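Bacteriorhodopsin (Nanosalina sp., PDB 6EYU) is a retinal-binding membrane protein of the xenorhodopsin type that pumps protons inward across the membrane. Local coordinates at residues Leu57-Phe62 and Tyr74-Val79. Sequence-based numbering, arbitrary orientation.
Sequences LMYTNF and YMDWMV. With RET (retinal), chain D; MUN ([(2~{S})-2,3-bis(oxidanyl)propyl] (~{E})-undec-2-enoate), chain B.
Tyr59 meets Asp76 across the contact, and one water links Tyr59 OH, Asp76 OD2 and Trp77 NE1; no direct hydrogen bond crosses between the segments. The water donates to Tyr59 OH at 2.8 Å and to Asp76 OD2 at 2.9 Å, and accepts from Trp77 NE1 at 3.1 Å, lying in the indole plane at its edge. Asp76 CG stands anti to the backbone N (chi1 -180°), which carries OD2 to the Tyr59 ring edge, with carboxylate and ring planes 84° apart. Ser55 OG also bonds OD2, and Leu205 O bonds Tyr59 OH, so both oxygens have second partners. Trp77 belongs to the retinal pocket: RET C12 lies 3.8 Å above its indole plane, offset toward the rim. A leucine in place of Trp77 would probably leave the water without its N-H donor and the polyene without a flat wall. Met58 packs its CG against the backbone of Asp76 (CG to CA 3.7 Å). The segment axes, on consecutive transmembrane helices 42-63 and 72-93 of the bacteriorhodopsin fold, run nearly antiparallel (169°), 9.1 Å apart at closest approach. Helix 198-230 adjoins this buried junction through Leu205 and Lys213; helix 14-38 meets Tyr59 through Tyr20 and Ile21, and helix 101-124 touches Trp77 through Val115.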
ATOM      1  N   LEU A  57      -0.392  16.098   7.242  1.00 51.59           N
ATOM      2  CA  LEU A  57      -0.612  16.344   5.823  1.00 58.02           C
ATOM      3  C   LEU A  57      -2.081  16.160   5.463  1.00 59.19           C
ATOM      4  O   LEU A  57      -2.704  17.052   4.887  1.00 65.45           O
ATOM      5  CB  LEU A  57       0.255  15.408   4.981  1.00 58.96           C
ATOM      6  CG  LEU A  57       1.692  15.893   4.775  1.00 59.35           C
ATOM      7  CD1 LEU A  57       2.493  14.890   3.958  1.00 63.33           C
ATOM      8  CD2 LEU A  57       1.696  17.261   4.109  1.00 62.74           C
ATOM      9  N   MET A  58      -2.648  15.024   5.858  1.00 57.38           N
ATOM     10  CA  MET A  58      -3.999  14.666   5.446  1.00 62.50           C
ATOM     11  C   MET A  58      -5.003  15.699   5.948  1.00 60.42           C
ATOM     12  O   MET A  58      -6.026  15.941   5.308  1.00 59.30           O
ATOM     13  CB  MET A  58      -4.369  13.278   5.974  1.00 68.28           C
ATOM     14  CG  MET A  58      -3.650  12.136   5.273  1.00 71.12           C
ATOM     15  SD  MET A  58      -3.353  12.463   3.524  1.00 70.94           S
ATOM     16  CE  MET A  58      -5.031  12.585   2.911  1.00 77.76           C
ATOM     17  N   TYR A  59      -4.655  16.382   7.035  1.00 63.22           N
ATOM     18  CA  TYR A  59      -5.583  17.305   7.682  1.00 62.01           C
ATOM     19  C   TYR A  59      -5.579  18.671   7.000  1.00 60.50           C
ATOM     20  O   TYR A  59      -6.473  19.486   7.226  1.00 54.50           O
ATOM     21  CB  TYR A  59      -5.236  17.464   9.164  1.00 64.05           C
ATOM     22  CG  TYR A  59      -6.037  16.564  10.079  1.00 66.73           C
ATOM     23  CD1 TYR A  59      -5.956  15.182   9.966  1.00 71.43           C
ATOM     24  CD2 TYR A  59      -6.845  17.094  11.076  1.00 68.46           C
ATOM     25  CE1 TYR A  59      -6.637  14.353  10.839  1.00 78.12           C
ATOM     26  CE2 TYR A  59      -7.525  16.273  11.957  1.00 72.74           C
ATOM     27  CZ  TYR A  59      -7.414  14.904  11.836  1.00 77.37           C
ATOM     28  OH  TYR A  59      -8.116  14.083  12.687  1.00 73.53           O
ATOM     29  N   THR A  60      -4.587  18.907   6.147  1.00 63.84           N
ATOM     30  CA  THR A  60      -4.559  20.119   5.334  1.00 63.27           C
ATOM     31  C   THR A  60      -5.726  20.135   4.354  1.00 63.60           C
ATOM     32  O   THR A  60      -6.002  21.153   3.719  1.00 62.35           O
ATOM     33  CB  THR A  60      -3.244  20.241   4.542  1.00 67.53           C
ATOM     34  OG1 THR A  60      -3.064  19.079   3.722  1.00 60.20           O
ATOM     35  CG2 THR A  60      -2.059  20.384   5.485  1.00 72.67           C
ATOM     36  N   ASN A  61      -6.433  19.012   4.260  1.00 63.35           N
ATOM     37  CA  ASN A  61      -7.564  18.900   3.347  1.00 61.75           C
ATOM     38  C   ASN A  61      -8.843  19.436   3.985  1.00 59.65           C
ATOM     39  O   ASN A  61      -9.865  19.578   3.313  1.00 62.99           O
ATOM     40  CB  ASN A  61      -7.767  17.443   2.925  1.00 63.88           C
ATOM     41  CG  ASN A  61      -6.739  16.982   1.911  1.00 62.35           C
ATOM     42  OD1 ASN A  61      -6.705  17.467   0.780  1.00 72.70           O
ATOM     43  ND2 ASN A  61      -5.924  16.006   2.296  1.00 59.26           N
ATOM     44  N   PHE A  62      -8.759  19.811   5.257  1.00 58.22           N
ATOM     45  CA  PHE A  62      -9.834  20.560   5.899  1.00 61.08           C
ATOM     46  C   PHE A  62      -9.597  22.064   5.791  1.00 62.09           C
ATOM     47  O   PHE A  62     -10.542  22.851   5.835  1.00 65.47           O
ATOM     48  CB  PHE A  62      -9.965  20.157   7.371  1.00 63.85           C
ATOM     49  CG  PHE A  62     -10.284  18.702   7.574  1.00 62.33           C
ATOM     50  CD1 PHE A  62     -11.421  18.143   7.015  1.00 68.07           C
ATOM     51  CD2 PHE A  62      -9.466  17.906   8.358  1.00 59.38           C
ATOM     52  CE1 PHE A  62     -11.712  16.803   7.197  1.00 68.92           C
ATOM     53  CE2 PHE A  62      -9.752  16.566   8.544  1.00 60.18           C
ATOM     54  CZ  PHE A  62     -10.876  16.014   7.961  1.00 65.42           C
ATOM     55  N   TYR A  74     -10.109   9.126   6.881  1.00 54.59           N
ATOM     56  CA  TYR A  74      -9.825   7.765   6.440  1.00 56.61           C
ATOM     57  C   TYR A  74      -8.457   7.692   5.771  1.00 53.56           C
ATOM     58  O   TYR A  74      -7.678   6.774   6.029  1.00 49.59           O
ATOM     59  CB  TYR A  74     -10.904   7.284   5.469  1.00 58.84           C
ATOM     60  CG  TYR A  74     -12.308   7.390   6.017  1.00 57.95           C
ATOM     61  CD1 TYR A  74     -12.667   6.730   7.185  1.00 58.53           C
ATOM     62  CD2 TYR A  74     -13.233   8.252   5.444  1.00 59.54           C
ATOM     63  CE1 TYR A  74     -13.929   6.873   7.728  1.00 62.73           C
ATOM     64  CE2 TYR A  74     -14.499   8.400   5.978  1.00 63.20           C
ATOM     65  CZ  TYR A  74     -14.842   7.706   7.119  1.00 63.05           C
ATOM     66  OH  TYR A  74     -16.103   7.848   7.651  1.00 65.55           O
ATOM     67  N   MET A  75      -8.170   8.664   4.911  1.00 56.46           N
ATOM     68  CA  MET A  75      -6.864   8.754   4.269  1.00 59.90           C
ATOM     69  C   MET A  75      -5.763   8.857   5.321  1.00 57.85           C
ATOM     70  O   MET A  75      -4.655   8.361   5.122  1.00 65.68           O
ATOM     71  CB  MET A  75      -6.811   9.972   3.344  1.00 67.64           C
ATOM     72  CG  MET A  75      -7.844   9.946   2.229  1.00 75.13           C
ATOM     73  SD  MET A  75      -7.856   8.386   1.326  1.00 87.01           S
ATOM     74  CE  MET A  75      -6.406   8.582   0.294  1.00 90.31           C
ATOM     75  N   ASP A  76      -6.089   9.473   6.452  1.00 54.59           N
ATOM     76  CA  ASP A  76      -5.134   9.628   7.544  1.00 53.25           C
ATOM     77  C   ASP A  76      -4.964   8.315   8.301  1.00 53.53           C
ATOM     78  O   ASP A  76      -3.875   7.742   8.333  1.00 51.13           O
ATOM     79  CB  ASP A  76      -5.601  10.722   8.505  1.00 56.81           C
ATOM     80  CG  ASP A  76      -4.641  10.935   9.657  1.00 57.68           C
ATOM     81  OD1 ASP A  76      -3.743  10.088   9.849  1.00 58.37           O
ATOM     82  OD2 ASP A  76      -4.775  11.955  10.364  1.00 62.40           O
ATOM     83  N   TRP A  77      -6.026   7.889   8.977  1.00 55.62           N
ATOM     84  CA  TRP A  77      -5.967   6.711   9.836  1.00 55.04           C
ATOM     85  C   TRP A  77      -5.587   5.484   9.021  1.00 56.13           C
ATOM     86  O   TRP A  77      -5.012   4.530   9.547  1.00 55.13           O
ATOM     87  CB  TRP A  77      -7.319   6.487  10.514  1.00 63.75           C
ATOM     88  CG  TRP A  77      -7.878   7.726  11.131  1.00 60.09           C
ATOM     89  CD1 TRP A  77      -7.190   8.859  11.455  1.00 53.91           C
ATOM     90  CD2 TRP A  77      -9.258   8.008  11.395  1.00 58.35           C
ATOM     91  NE1 TRP A  77      -8.046   9.803  11.968  1.00 57.68           N
ATOM     92  CE2 TRP A  77      -9.322   9.304  11.944  1.00 59.16           C
ATOM     93  CE3 TRP A  77     -10.443   7.280  11.247  1.00 55.60           C
ATOM     94  CZ2 TRP A  77     -10.517   9.875  12.372  1.00 63.64           C
ATOM     95  CZ3 TRP A  77     -11.630   7.853  11.661  1.00 61.01           C
ATOM     96  CH2 TRP A  77     -11.659   9.141  12.211  1.00 64.01           C
ATOM     97  N   MET A  78      -5.748   5.597   7.708  1.00 60.55           N
ATOM     98  CA  MET A  78      -5.530   4.477   6.807  1.00 56.91           C
ATOM     99  C   MET A  78      -4.081   4.006   6.866  1.00 56.85           C
ATOM    100  O   MET A  78      -3.802   2.819   6.700  1.00 53.67           O
ATOM    101  CB  MET A  78      -5.888   4.885   5.379  1.00 65.24           C
ATOM    102  CG  MET A  78      -5.329   3.968   4.304  1.00 67.83           C
ATOM    103  SD  MET A  78      -5.968   4.400   2.676  1.00 76.29           S
ATOM    104  CE  MET A  78      -7.347   5.445   3.138  1.00 69.33           C
ATOM    105  N   VAL A  79      -3.165   4.927   7.150  1.00 55.60           N
ATOM    106  CA  VAL A  79      -1.760   4.563   7.301  1.00 53.57           C
ATOM    107  C   VAL A  79      -1.181   4.987   8.650  1.00 49.25           C
ATOM    108  O   VAL A  79      -0.262   4.345   9.162  1.00 47.33           O
ATOM    109  CB  VAL A  79      -0.890   5.144   6.168  1.00 58.35           C
ATOM    110  CG1 VAL A  79      -1.732   5.985   5.219  1.00 63.74           C
ATOM    111  CG2 VAL A  79       0.263   5.954   6.739  1.00 56.95           C
TER
HETATM  112  C1  RET D 301     -13.886   3.942  12.099  1.00 64.32           C
HETATM  113  C2  RET D 301     -14.887   3.368  11.092  1.00 66.50           C
HETATM  114  C3  RET D 301     -16.050   2.667  11.792  1.00 67.46           C
HETATM  115  C4  RET D 301     -15.549   1.439  12.545  1.00 67.24           C
HETATM  116  C5  RET D 301     -14.276   1.766  13.327  1.00 63.55           C
HETATM  117  C6  RET D 301     -13.525   2.890  13.157  1.00 66.60           C
HETATM  118  C7  RET D 301     -12.360   3.098  13.996  1.00 64.69           C
HETATM  119  C8  RET D 301     -11.559   4.185  13.822  1.00 65.36           C
HETATM  120  C9  RET D 301     -10.351   4.306  14.600  1.00 63.83           C
HETATM  121  C10 RET D 301      -9.533   5.425  14.480  1.00 62.39           C
HETATM  122  C11 RET D 301      -8.375   5.675  15.250  1.00 61.23           C
HETATM  123  C12 RET D 301      -7.746   6.838  14.816  1.00 57.15           C
HETATM  124  C13 RET D 301      -6.499   7.320  15.271  1.00 60.26           C
HETATM  125  C14 RET D 301      -5.964   8.501  14.740  1.00 65.50           C
HETATM  126  C15 RET D 301      -4.707   9.032  15.014  1.00 68.99           C
HETATM  127  C16 RET D 301     -12.596   4.338  11.377  1.00 67.08           C
HETATM  128  C17 RET D 301     -14.485   5.157  12.809  1.00 61.41           C
HETATM  129  C18 RET D 301     -13.830   0.768  14.397  1.00 59.91           C
HETATM  130  C19 RET D 301      -9.988   3.209  15.602  1.00 67.31           C
HETATM  131  C20 RET D 301      -5.744   6.565  16.368  1.00 58.25           C
HETATM  132  CAR MUN B 310      -3.849   9.906  -0.161  1.00 97.37           C
HETATM  133  CAQ MUN B 310      -4.083   9.169  -1.481  1.00 91.89           C
HETATM  134  CAP MUN B 310      -3.518   7.751  -1.381  1.00 94.58           C
HETATM  135  CAO MUN B 310      -3.838   6.987  -2.667  1.00104.87           C
HETATM  136  CAN MUN B 310      -5.165   7.488  -3.240  1.00108.19           C
HETATM  137  CAM MUN B 310      -4.962   7.921  -4.694  1.00 89.37           C
HETATM  138  CAK MUN B 310      -6.185   8.712  -5.167  1.00 87.95           C
HETATM  139  CAH MUN B 310      -6.617   8.214  -6.549  1.00 82.74           C
HETATM  140  CAF MUN B 310      -6.018   9.114  -7.634  1.00 82.77           C
HETATM  141  CAC MUN B 310      -6.896  10.285  -8.088  1.00 78.10           C
HETATM  142  CAA MUN B 310      -8.406  10.030  -8.068  1.00 81.64           C
HETATM  143  OAD MUN B 310      -8.897   9.198  -7.308  1.00118.04           O
HETATM  144  OAB MUN B 310      -9.139  10.879  -8.840  1.00 79.50           O
HETATM  145  CAE MUN B 310     -10.385  11.176  -8.201  1.00 78.49           C
HETATM  146  CAG MUN B 310     -10.963  12.468  -8.784  1.00 84.82           C
HETATM  147  OAJ MUN B 310     -10.020  13.530  -8.619  1.00 86.53           O
HETATM  148  CAI MUN B 310     -11.255  12.273 -10.274  1.00 90.75           C
HETATM  149  OAL MUN B 310     -11.514  13.542 -10.880  1.00 97.96           O
HETATM  150  O   HOH W   1      -6.203  12.080  12.856  1.00 88.85           O